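Local coordinates for ABC transporter periplasmic peptide-binding protein (Pseudoalteromonas, PDB 4QFO) that probably binds dipeptides in the periplasm and delivers them to an ABC transporter, and here holds a methionyl-leucine dipeptide in its cleft, at residues A[382-387]-A[506-511]; A[324-329]-A[389-394]; A[46-51]-A[139-144]. All blocks are in the same frame, centred on the assembly; numbering follows the deposited sequence.

Interaction 1: residues A[382-387]-A[506-511]; sequences SRIYNP and GMRFQA. With LEU (leucine), chain D.
G506 meets I384 first: its CA lies 3.4 Å from I384 O, and an angle of 151° at the hydrogen marks a CA-H...O contact. A side chain at this position would point at the same carbonyl and collide with it, so its absence permits the approach. At M507 the carbonyl does the work: I384 CG2 sits 3.8 Å from M507 O, and a water donates to both M507 O (2.8 Å) and I384 O, linking two acceptors. R508 closes the contact with its extended chain, CG anti to the backbone N (chi1 -170°); I384 CD1 rests 3.6 Å from R508 NE and also touches CG, while NH1 and NH2 bond to G522 O and G525 O. On the ligand side of the same loop, R383 NE donates to leucine OXT (3.0 Å, 162°) and R383 NH2 to leucine O (3.0 Å); Y385 OH adds a bond of 2.6 Å to leucine OXT. R383 CB covers one face of the Y385 ring. Three donor atoms thus grip the ligand carboxylate, whose charge the arginine, also paired with E36, is likely to offset in part, while apolar and water-mediated contacts seat their loop on strand 500-513.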
loop_
_atom_site.group_PDB
_atom_site.type_symbol
_atom_site.label_atom_id
_atom_site.label_comp_id
_atom_site.label_asym_id
_atom_site.label_seq_id
_atom_site.Cartn_x
_atom_site.Cartn_y
_atom_site.Cartn_z
ATOM N N SER A 382 10.040 -8.466 5.037
ATOM C CA SER A 382 10.115 -8.663 3.606
ATOM C C SER A 382 8.893 -8.021 2.924
ATOM O O SER A 382 7.774 -8.160 3.409
ATOM C CB SER A 382 10.191 -10.168 3.340
ATOM O OG SER A 382 10.082 -10.467 1.968
ATOM N N ARG A 383 9.110 -7.273 1.840
ATOM C CA ARG A 383 7.990 -6.723 1.056
ATOM C C ARG A 383 8.075 -7.208 -0.397
ATOM O O ARG A 383 9.099 -7.718 -0.829
ATOM C CB ARG A 383 7.947 -5.184 1.065
ATOM C CG ARG A 383 8.355 -4.479 2.366
ATOM C CD ARG A 383 7.463 -4.844 3.545
ATOM N NE ARG A 383 6.063 -4.490 3.330
ATOM C CZ ARG A 383 5.042 -5.316 3.557
ATOM N NH1 ARG A 383 5.267 -6.561 3.994
ATOM N NH2 ARG A 383 3.794 -4.897 3.353
ATOM N N ILE A 384 6.995 -7.045 -1.151
ATOM C CA ILE A 384 7.007 -7.463 -2.540
ATOM C C ILE A 384 8.136 -6.746 -3.264
ATOM O O ILE A 384 8.890 -7.353 -4.027
ATOM C CB ILE A 384 5.661 -7.181 -3.220
ATOM C CG1 ILE A 384 4.563 -7.997 -2.543
ATOM C CG2 ILE A 384 5.724 -7.517 -4.717
ATOM C CD1 ILE A 384 3.150 -7.429 -2.796
ATOM N N TYR A 385 8.285 -5.459 -2.979
ATOM C CA TYR A 385 9.249 -4.646 -3.699
ATOM C C TYR A 385 10.676 -4.856 -3.223
ATOM O O TYR A 385 11.619 -4.417 -3.879
ATOM C CB TYR A 385 8.863 -3.162 -3.647
ATOM C CG TYR A 385 8.442 -2.648 -2.286
ATOM C CD1 TYR A 385 9.385 -2.217 -1.361
ATOM C CD2 TYR A 385 7.097 -2.560 -1.939
ATOM C CE1 TYR A 385 9.005 -1.725 -0.128
ATOM C CE2 TYR A 385 6.702 -2.074 -0.708
ATOM C CZ TYR A 385 7.668 -1.660 0.198
ATOM O OH TYR A 385 7.295 -1.170 1.428
ATOM N N ASN A 386 10.834 -5.545 -2.095
ATOM C CA ASN A 386 12.150 -5.721 -1.472
ATOM C C ASN A 386 12.099 -6.822 -0.427
ATOM O O ASN A 386 11.632 -6.603 0.689
ATOM C CB ASN A 386 12.661 -4.418 -0.830
ATOM C CG ASN A 386 14.108 -4.537 -0.318
ATOM O OD1 ASN A 386 14.636 -5.642 -0.127
ATOM N ND2 ASN A 386 14.749 -3.393 -0.103
ATOM N N PRO A 387 12.558 -8.022 -0.808
ATOM C CA PRO A 387 12.484 -9.205 0.051
ATOM C C PRO A 387 13.453 -9.158 1.234
ATOM O O PRO A 387 13.273 -9.939 2.162
ATOM C CB PRO A 387 12.846 -10.354 -0.900
ATOM C CG PRO A 387 13.632 -9.706 -2.012
ATOM C CD PRO A 387 13.014 -8.346 -2.173
ATOM N N GLY A 506 9.700 -6.321 -7.700
ATOM C CA GLY A 506 9.739 -7.710 -7.284
ATOM C C GLY A 506 8.561 -8.512 -7.766
ATOM O O GLY A 506 7.561 -7.949 -8.209
ATOM N N MET A 507 8.691 -9.835 -7.700
ATOM C CA MET A 507 7.559 -10.728 -7.912
ATOM C C MET A 507 6.809 -10.903 -6.599
ATOM O O MET A 507 7.399 -10.849 -5.515
ATOM C CB MET A 507 8.019 -12.115 -8.379
ATOM C CG MET A 507 8.904 -12.160 -9.644
ATOM S SD MET A 507 8.080 -11.677 -11.174
ATOM C CE MET A 507 6.557 -12.570 -11.038
ATOM N N ARG A 508 5.512 -11.145 -6.703
ATOM C CA ARG A 508 4.703 -11.357 -5.534
ATOM C C ARG A 508 4.688 -12.837 -5.185
ATOM O O ARG A 508 4.091 -13.650 -5.898
ATOM C CB ARG A 508 3.295 -10.824 -5.773
ATOM C CG ARG A 508 2.427 -10.780 -4.533
ATOM C CD ARG A 508 1.088 -10.139 -4.856
ATOM N NE ARG A 508 0.418 -9.673 -3.651
ATOM C CZ ARG A 508 -0.691 -8.943 -3.649
ATOM N NH1 ARG A 508 -1.276 -8.604 -4.793
ATOM N NH2 ARG A 508 -1.211 -8.561 -2.495
ATOM N N PHE A 509 5.351 -13.183 -4.085
ATOM C CA PHE A 509 5.439 -14.571 -3.653
ATOM C C PHE A 509 4.483 -14.847 -2.502
ATOM O O PHE A 509 4.215 -13.969 -1.693
ATOM C CB PHE A 509 6.856 -14.896 -3.186
ATOM C CG PHE A 509 7.853 -15.076 -4.295
ATOM C CD1 PHE A 509 8.026 -16.313 -4.895
ATOM C CD2 PHE A 509 8.648 -14.019 -4.711
ATOM C CE1 PHE A 509 8.958 -16.486 -5.899
ATOM C CE2 PHE A 509 9.580 -14.184 -5.721
ATOM C CZ PHE A 509 9.735 -15.419 -6.313
ATOM N N GLN A 510 3.983 -16.077 -2.424
ATOM C CA GLN A 510 3.205 -16.518 -1.273
ATOM C C GLN A 510 3.351 -18.024 -1.208
ATOM O O GLN A 510 3.512 -18.668 -2.238
ATOM C CB GLN A 510 1.730 -16.142 -1.412
ATOM C CG GLN A 510 0.925 -16.319 -0.122
ATOM C CD GLN A 510 -0.585 -16.212 -0.347
ATOM O OE1 GLN A 510 -1.191 -17.064 -0.998
ATOM N NE2 GLN A 510 -1.192 -15.163 0.186
ATOM N N ALA A 511 3.321 -18.585 -0.007
ATOM C CA ALA A 511 3.256 -20.040 0.134
ATOM C C ALA A 511 2.027 -20.466 0.914
ATOM O O ALA A 511 1.592 -19.782 1.826
ATOM C CB ALA A 511 4.506 -20.587 0.781
HETATM N N LEU D . 2.361 0.251 1.602
HETATM C CA LEU D . 3.721 0.029 2.052
HETATM C C LEU D . 3.884 -1.466 2.267
HETATM O O LEU D . 2.920 -2.127 2.674
HETATM C CB LEU D . 3.954 0.761 3.372
HETATM C CG LEU D . 4.582 2.155 3.400
HETATM C CD1 LEU D . 4.317 2.926 2.130
HETATM C CD2 LEU D . 4.120 2.923 4.643
HETATM O OXT LEU D . 4.959 -2.047 2.052
HETATM O O HOH W 1 9.543 -9.947 -3.905
#

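Interaction 2: residues A[324-329]-A[389-394]; sequences QAVYYG and ARKMAE
The Y327 ring receives M392 CE obliquely, with the methyl carbon 3.7 Å from Y327 CE2 and equally near the phenol oxygen, whose hydrogen-bond partner is Y385 O. The second ring, Y328, has the carbonyl carbon of V326 at its edge, in plane, and K391 NZ approaches it obliquely, 4.2 Å from Y328 CE1. M392 owes its reach to a chain extended through chi2 and bent at its end (chi3 -68°), which brings CE against both the ring and V326. There V326 CG1 is 4.0 Å from M392 CE, the two side chains crossing at about a right angle, while V326 CG2 packs on M392 CA at 3.9 Å. K391 runs fully extended and donates from NZ to A325 O over 2.9 Å; the nitrogen stands 40° out of the carbonyl plane, and the lysine's CE passes A325 CB. A water links Y328 OH and K391 NZ, weakly on the lysine side. The contact joins the segment that follows helix 319-325, with A325 of that helix, to the first turns of helix 389-401. Beneath it, Y327 and M392 rest on A504 and I503 of strand 500-513, and A393 packs against strands 372-378 and 405-410.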
loop_
_atom_site.group_PDB
_atom_site.type_symbol
_atom_site.label_atom_id
_atom_site.label_comp_id
_atom_site.label_asym_id
_atom_site.label_seq_id
_atom_site.Cartn_x
_atom_site.Cartn_y
_atom_site.Cartn_z
ATOM N N GLN A 324 21.091 -10.018 -7.994
ATOM C CA GLN A 324 21.457 -11.418 -7.776
ATOM C C GLN A 324 21.267 -11.880 -6.322
ATOM O O GLN A 324 20.641 -12.905 -6.068
ATOM C CB GLN A 324 22.913 -11.683 -8.210
ATOM C CG GLN A 324 23.254 -11.255 -9.641
ATOM C CD GLN A 324 24.740 -10.919 -9.830
ATOM O OE1 GLN A 324 25.115 -10.196 -10.759
ATOM N NE2 GLN A 324 25.586 -11.443 -8.945
ATOM N N ALA A 325 21.819 -11.124 -5.377
ATOM C CA ALA A 325 21.929 -11.566 -3.980
ATOM C C ALA A 325 20.680 -11.298 -3.135
ATOM O O ALA A 325 20.363 -12.071 -2.234
ATOM C CB ALA A 325 23.136 -10.920 -3.325
ATOM N N VAL A 326 19.992 -10.193 -3.401
ATOM C CA VAL A 326 18.760 -9.878 -2.687
ATOM C C VAL A 326 17.519 -10.459 -3.392
ATOM O O VAL A 326 16.701 -11.156 -2.782
ATOM C CB VAL A 326 18.593 -8.358 -2.504
ATOM C CG1 VAL A 326 17.224 -8.039 -1.905
ATOM C CG2 VAL A 326 19.736 -7.790 -1.646
ATOM N N TYR A 327 17.381 -10.185 -4.682
ATOM C CA TYR A 327 16.199 -10.650 -5.401
ATOM C C TYR A 327 16.319 -12.066 -5.945
ATOM O O TYR A 327 15.354 -12.580 -6.499
ATOM C CB TYR A 327 15.815 -9.681 -6.515
ATOM C CG TYR A 327 15.321 -8.358 -5.982
ATOM C CD1 TYR A 327 13.966 -8.157 -5.700
ATOM C CD2 TYR A 327 16.208 -7.311 -5.751
ATOM C CE1 TYR A 327 13.514 -6.949 -5.211
ATOM C CE2 TYR A 327 15.766 -6.096 -5.260
ATOM C CZ TYR A 327 14.421 -5.917 -4.991
ATOM O OH TYR A 327 13.994 -4.703 -4.492
ATOM N N TYR A 328 17.493 -12.682 -5.782
ATOM C CA TYR A 328 17.728 -14.069 -6.201
ATOM C C TYR A 328 17.363 -14.291 -7.664
ATOM O O TYR A 328 16.773 -15.309 -8.007
ATOM C CB TYR A 328 16.903 -15.030 -5.342
ATOM C CG TYR A 328 17.518 -15.353 -4.006
ATOM C CD1 TYR A 328 17.976 -14.338 -3.171
ATOM C CD2 TYR A 328 17.629 -16.677 -3.568
ATOM C CE1 TYR A 328 18.539 -14.621 -1.942
ATOM C CE2 TYR A 328 18.189 -16.978 -2.338
ATOM C CZ TYR A 328 18.648 -15.943 -1.529
ATOM O OH TYR A 328 19.217 -16.220 -0.305
ATOM N N GLY A 329 17.680 -13.324 -8.516
ATOM C CA GLY A 329 17.333 -13.415 -9.921
ATOM C C GLY A 329 15.861 -13.234 -10.250
ATOM O O GLY A 329 15.488 -13.330 -11.417
ATOM N N ALA A 389 15.616 -5.908 3.001
ATOM C CA ALA A 389 16.204 -4.575 3.052
ATOM C C ALA A 389 17.520 -4.559 3.828
ATOM O O ALA A 389 18.445 -3.833 3.471
ATOM C CB ALA A 389 15.209 -3.572 3.656
ATOM N N ARG A 390 17.590 -5.358 4.892
ATOM C CA ARG A 390 18.801 -5.477 5.704
ATOM C C ARG A 390 19.980 -5.974 4.854
ATOM O O ARG A 390 21.051 -5.379 4.856
ATOM C CB ARG A 390 18.556 -6.433 6.891
ATOM C CG ARG A 390 19.340 -6.142 8.167
ATOM C CD ARG A 390 20.682 -5.540 7.884
ATOM N NE ARG A 390 21.635 -5.647 8.989
ATOM C CZ ARG A 390 21.547 -4.986 10.139
ATOM N NH1 ARG A 390 20.519 -4.182 10.380
ATOM N NH2 ARG A 390 22.490 -5.144 11.060
ATOM N N LYS A 391 19.796 -7.083 4.148
ATOM C CA LYS A 391 20.863 -7.566 3.278
ATOM C C LYS A 391 21.194 -6.508 2.206
ATOM O O LYS A 391 22.352 -6.301 1.856
ATOM C CB LYS A 391 20.492 -8.916 2.653
ATOM C CG LYS A 391 21.593 -9.531 1.784
ATOM C CD LYS A 391 21.150 -10.883 1.199
ATOM C CE LYS A 391 22.298 -11.608 0.505
ATOM N NZ LYS A 391 21.895 -12.967 0.021
ATOM N N MET A 392 20.181 -5.805 1.723
ATOM C CA MET A 392 20.429 -4.750 0.746
ATOM C C MET A 392 21.277 -3.611 1.331
ATOM O O MET A 392 22.220 -3.138 0.681
ATOM C CB MET A 392 19.116 -4.211 0.151
ATOM C CG MET A 392 19.328 -3.282 -1.060
ATOM S SD MET A 392 17.789 -2.606 -1.706
ATOM C CE MET A 392 17.002 -4.072 -2.396
ATOM N N ALA A 393 20.935 -3.165 2.543
ATOM C CA ALA A 393 21.707 -2.118 3.219
ATOM C C ALA A 393 23.170 -2.542 3.434
ATOM O O ALA A 393 24.084 -1.764 3.185
ATOM C CB ALA A 393 21.058 -1.722 4.533
ATOM N N GLU A 394 23.387 -3.782 3.858
ATOM C CA GLU A 394 24.750 -4.305 4.024
ATOM C C GLU A 394 25.593 -4.297 2.750
ATOM O O GLU A 394 26.760 -3.905 2.783
ATOM C CB GLU A 394 24.736 -5.701 4.652
ATOM C CG GLU A 394 24.287 -5.659 6.098
ATOM C CD GLU A 394 24.065 -7.030 6.688
ATOM O OE1 GLU A 394 24.213 -8.023 5.949
ATOM O OE2 GLU A 394 23.741 -7.109 7.894
HETATM O O HOH W 2 20.441 -14.809 2.401
#

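Interaction 3: residues A[46-51]-A[139-144]; sequences VTTTGS and NYPYFQ. With LEU (leucine), chain D; MET (methionine), chain C.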
loop_
_atom_site.group_PDB
_atom_site.type_symbol
_atom_site.label_atom_id
_atom_site.label_comp_id
_atom_site.label_asym_id
_atom_site.label_seq_id
_atom_site.Cartn_x
_atom_site.Cartn_y
_atom_site.Cartn_z
ATOM N N VAL A 46 -7.208 4.606 7.949
ATOM C CA VAL A 46 -6.220 5.328 8.744
ATOM C C VAL A 46 -4.769 4.885 8.485
ATOM O O VAL A 46 -3.867 5.218 9.247
ATOM C CB VAL A 46 -6.550 5.281 10.277
ATOM C CG1 VAL A 46 -7.907 5.888 10.564
ATOM C CG2 VAL A 46 -6.490 3.872 10.808
ATOM N N THR A 47 -4.535 4.133 7.410
ATOM C CA THR A 47 -3.185 3.617 7.143
ATOM C C THR A 47 -2.920 3.389 5.652
ATOM O O THR A 47 -3.855 3.327 4.856
ATOM C CB THR A 47 -2.914 2.283 7.922
ATOM O OG1 THR A 47 -1.516 1.969 7.880
ATOM C CG2 THR A 47 -3.712 1.118 7.326
ATOM N N THR A 48 -1.643 3.266 5.288
ATOM C CA THR A 48 -1.256 2.795 3.960
ATOM C C THR A 48 -0.374 1.561 4.063
ATOM O O THR A 48 0.194 1.117 3.074
ATOM C CB THR A 48 -0.527 3.873 3.122
ATOM O OG1 THR A 48 0.630 4.355 3.828
ATOM C CG2 THR A 48 -1.473 5.028 2.812
ATOM N N THR A 49 -0.292 0.990 5.262
ATOM C CA THR A 49 0.605 -0.133 5.522
ATOM C C THR A 49 -0.026 -1.457 5.121
ATOM O O THR A 49 -1.054 -1.854 5.673
ATOM C CB THR A 49 0.997 -0.164 7.019
ATOM O OG1 THR A 49 1.710 1.038 7.333
ATOM C CG2 THR A 49 1.867 -1.374 7.355
ATOM N N GLY A 50 0.604 -2.144 4.169
ATOM C CA GLY A 50 0.041 -3.345 3.577
ATOM C C GLY A 50 -0.164 -4.498 4.546
ATOM O O GLY A 50 -1.056 -5.336 4.354
ATOM N N SER A 51 0.665 -4.552 5.585
ATOM C CA SER A 51 0.571 -5.623 6.573
ATOM C C SER A 51 -0.753 -5.522 7.277
ATOM O O SER A 51 -1.365 -6.541 7.616
ATOM C CB SER A 51 1.710 -5.535 7.588
ATOM O OG SER A 51 2.952 -5.438 6.927
ATOM N N ASN A 139 -6.444 11.497 10.445
ATOM C CA ASN A 139 -5.328 10.855 9.763
ATOM C C ASN A 139 -5.854 9.815 8.781
ATOM O O ASN A 139 -6.229 8.708 9.180
ATOM C CB ASN A 139 -4.378 10.198 10.765
ATOM C CG ASN A 139 -3.051 9.793 10.125
ATOM O OD1 ASN A 139 -2.709 8.607 10.048
ATOM N ND2 ASN A 139 -2.311 10.784 9.637
ATOM N N TYR A 140 -5.895 10.191 7.505
ATOM C CA TYR A 140 -6.417 9.341 6.430
ATOM C C TYR A 140 -5.368 9.399 5.329
ATOM O O TYR A 140 -5.588 9.993 4.271
ATOM C CB TYR A 140 -7.777 9.871 5.948
ATOM C CG TYR A 140 -8.712 10.093 7.102
ATOM C CD1 TYR A 140 -9.119 9.022 7.887
ATOM C CD2 TYR A 140 -9.147 11.373 7.452
ATOM C CE1 TYR A 140 -9.953 9.193 8.980
ATOM C CE2 TYR A 140 -9.994 11.561 8.558
ATOM C CZ TYR A 140 -10.389 10.456 9.314
ATOM O OH TYR A 140 -11.203 10.594 10.409
ATOM N N PRO A 141 -4.199 8.799 5.604
ATOM C CA PRO A 141 -2.983 9.067 4.838
ATOM C C PRO A 141 -3.134 8.813 3.331
ATOM O O PRO A 141 -2.649 9.650 2.560
ATOM C CB PRO A 141 -1.933 8.156 5.494
ATOM C CG PRO A 141 -2.713 7.150 6.288
ATOM C CD PRO A 141 -3.980 7.824 6.683
ATOM N N TYR A 142 -3.813 7.744 2.904
ATOM C CA TYR A 142 -3.941 7.536 1.458
ATOM C C TYR A 142 -4.764 8.646 0.806
ATOM O O TYR A 142 -4.363 9.239 -0.197
ATOM C CB TYR A 142 -4.516 6.166 1.077
ATOM C CG TYR A 142 -4.643 6.034 -0.426
ATOM C CD1 TYR A 142 -3.542 5.687 -1.206
ATOM C CD2 TYR A 142 -5.845 6.316 -1.078
ATOM C CE1 TYR A 142 -3.637 5.593 -2.590
ATOM C CE2 TYR A 142 -5.952 6.225 -2.474
ATOM C CZ TYR A 142 -4.840 5.862 -3.221
ATOM O OH TYR A 142 -4.919 5.766 -4.592
ATOM N N PHE A 143 -5.911 8.952 1.390
ATOM C CA PHE A 143 -6.792 9.928 0.764
ATOM C C PHE A 143 -6.238 11.357 0.821
ATOM O O PHE A 143 -6.425 12.152 -0.093
ATOM C CB PHE A 143 -8.175 9.808 1.360
ATOM C CG PHE A 143 -8.788 8.455 1.135
ATOM C CD1 PHE A 143 -9.327 8.122 -0.106
ATOM C CD2 PHE A 143 -8.803 7.506 2.142
ATOM C CE1 PHE A 143 -9.880 6.878 -0.320
ATOM C CE2 PHE A 143 -9.367 6.255 1.933
ATOM C CZ PHE A 143 -9.905 5.941 0.711
ATOM N N GLN A 144 -5.540 11.663 1.898
ATOM C CA GLN A 144 -4.862 12.933 2.016
ATOM C C GLN A 144 -3.697 13.029 1.030
ATOM O O GLN A 144 -3.494 14.060 0.404
ATOM C CB GLN A 144 -4.456 13.142 3.474
ATOM C CG GLN A 144 -5.719 13.105 4.346
ATOM C CD GLN A 144 -5.474 13.323 5.815
ATOM O OE1 GLN A 144 -4.579 12.713 6.407
ATOM N NE2 GLN A 144 -6.291 14.190 6.427
HETATM N N LEU D . 2.361 0.251 1.602
HETATM C CA LEU D . 3.721 0.029 2.052
HETATM C C LEU D . 3.884 -1.466 2.267
HETATM O O LEU D . 2.920 -2.127 2.674
HETATM C CB LEU D . 3.954 0.761 3.372
HETATM C CG LEU D . 4.582 2.155 3.400
HETATM C CD1 LEU D . 4.317 2.926 2.130
HETATM C CD2 LEU D . 4.120 2.923 4.643
HETATM O OXT LEU D . 4.959 -2.047 2.052
HETATM N N MET C . 0.206 0.710 -1.202
HETATM C CA MET C . 0.499 0.081 0.082
HETATM C C MET C . 1.987 -0.020 0.361
HETATM O O MET C . 2.778 -0.353 -0.519
HETATM C CB MET C . -0.105 -1.324 0.136
HETATM C CG MET C . -1.558 -1.322 0.570
HETATM S SD MET C . -2.429 -2.869 0.200
HETATM C CE MET C . -1.089 -4.054 0.175
HETATM O O HOH W 3 -5.483 5.604 4.063
#
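V46, P141 and T48 carry most of this contact, which sets an ST turn against the N terminus of helix 141-145: T49 N donates to T47 OG1 over 3.1 Å at 163°. V46 comes closest through its backbone. Its CA lies 3.4 Å from N139 O in a CA-H...O contact, and its CG1, anti to the carbonyl carbon (chi1 -59°), reaches the Y140 ring obliquely, 4.2 Å from CE1; the phenol oxygen of Y140 is held by R124. P141 opens the helix and presses its ring along the facing backbone, CD 3.5 Å from V46 C and CG 3.7 Å from T47 CA. Replacing it with an alanine would probably open a gap beside V46 and T47, because the ring carbons CG and CD that touch their backbone would be gone. T48 directs its methyl at the helix: CG2 is 3.6 Å from Y142 N and also meets Y142 CB, the two side chains crossing at about a right angle. The other side of the turn faces the bound Met-Leu dipeptide, where T48 O accepts from leucine N, the peptide-bond nitrogen (2.8 Å), and G50 N donates to leucine O. The loop and first residue of helix 50-60 thus link the ligand site to helix 141-145. Between them, a water donates to T47 O and accepts from Y142 N, the latter bond measuring 3.0 Å.

From the N terminus, interaction 3 comes first: it closes a loop of 87 residues between the start of helix 50-60 and helix 141-145, and is complete before the others begin. Interactions 2 and 1 then cross, their segments alternating as 324-329, 382-387, 389-394 and 506-511. Together they tie helix 319-325, the loop before helix 389-401, that helix itself and strand 500-513. The two touch directly, P387 packing on Y327, and their centres are about 12 Å apart. Interactions 1 and 3 both reach the bound leucine, from centres about 20 Å apart, whereas interactions 2 and 3 do not meet.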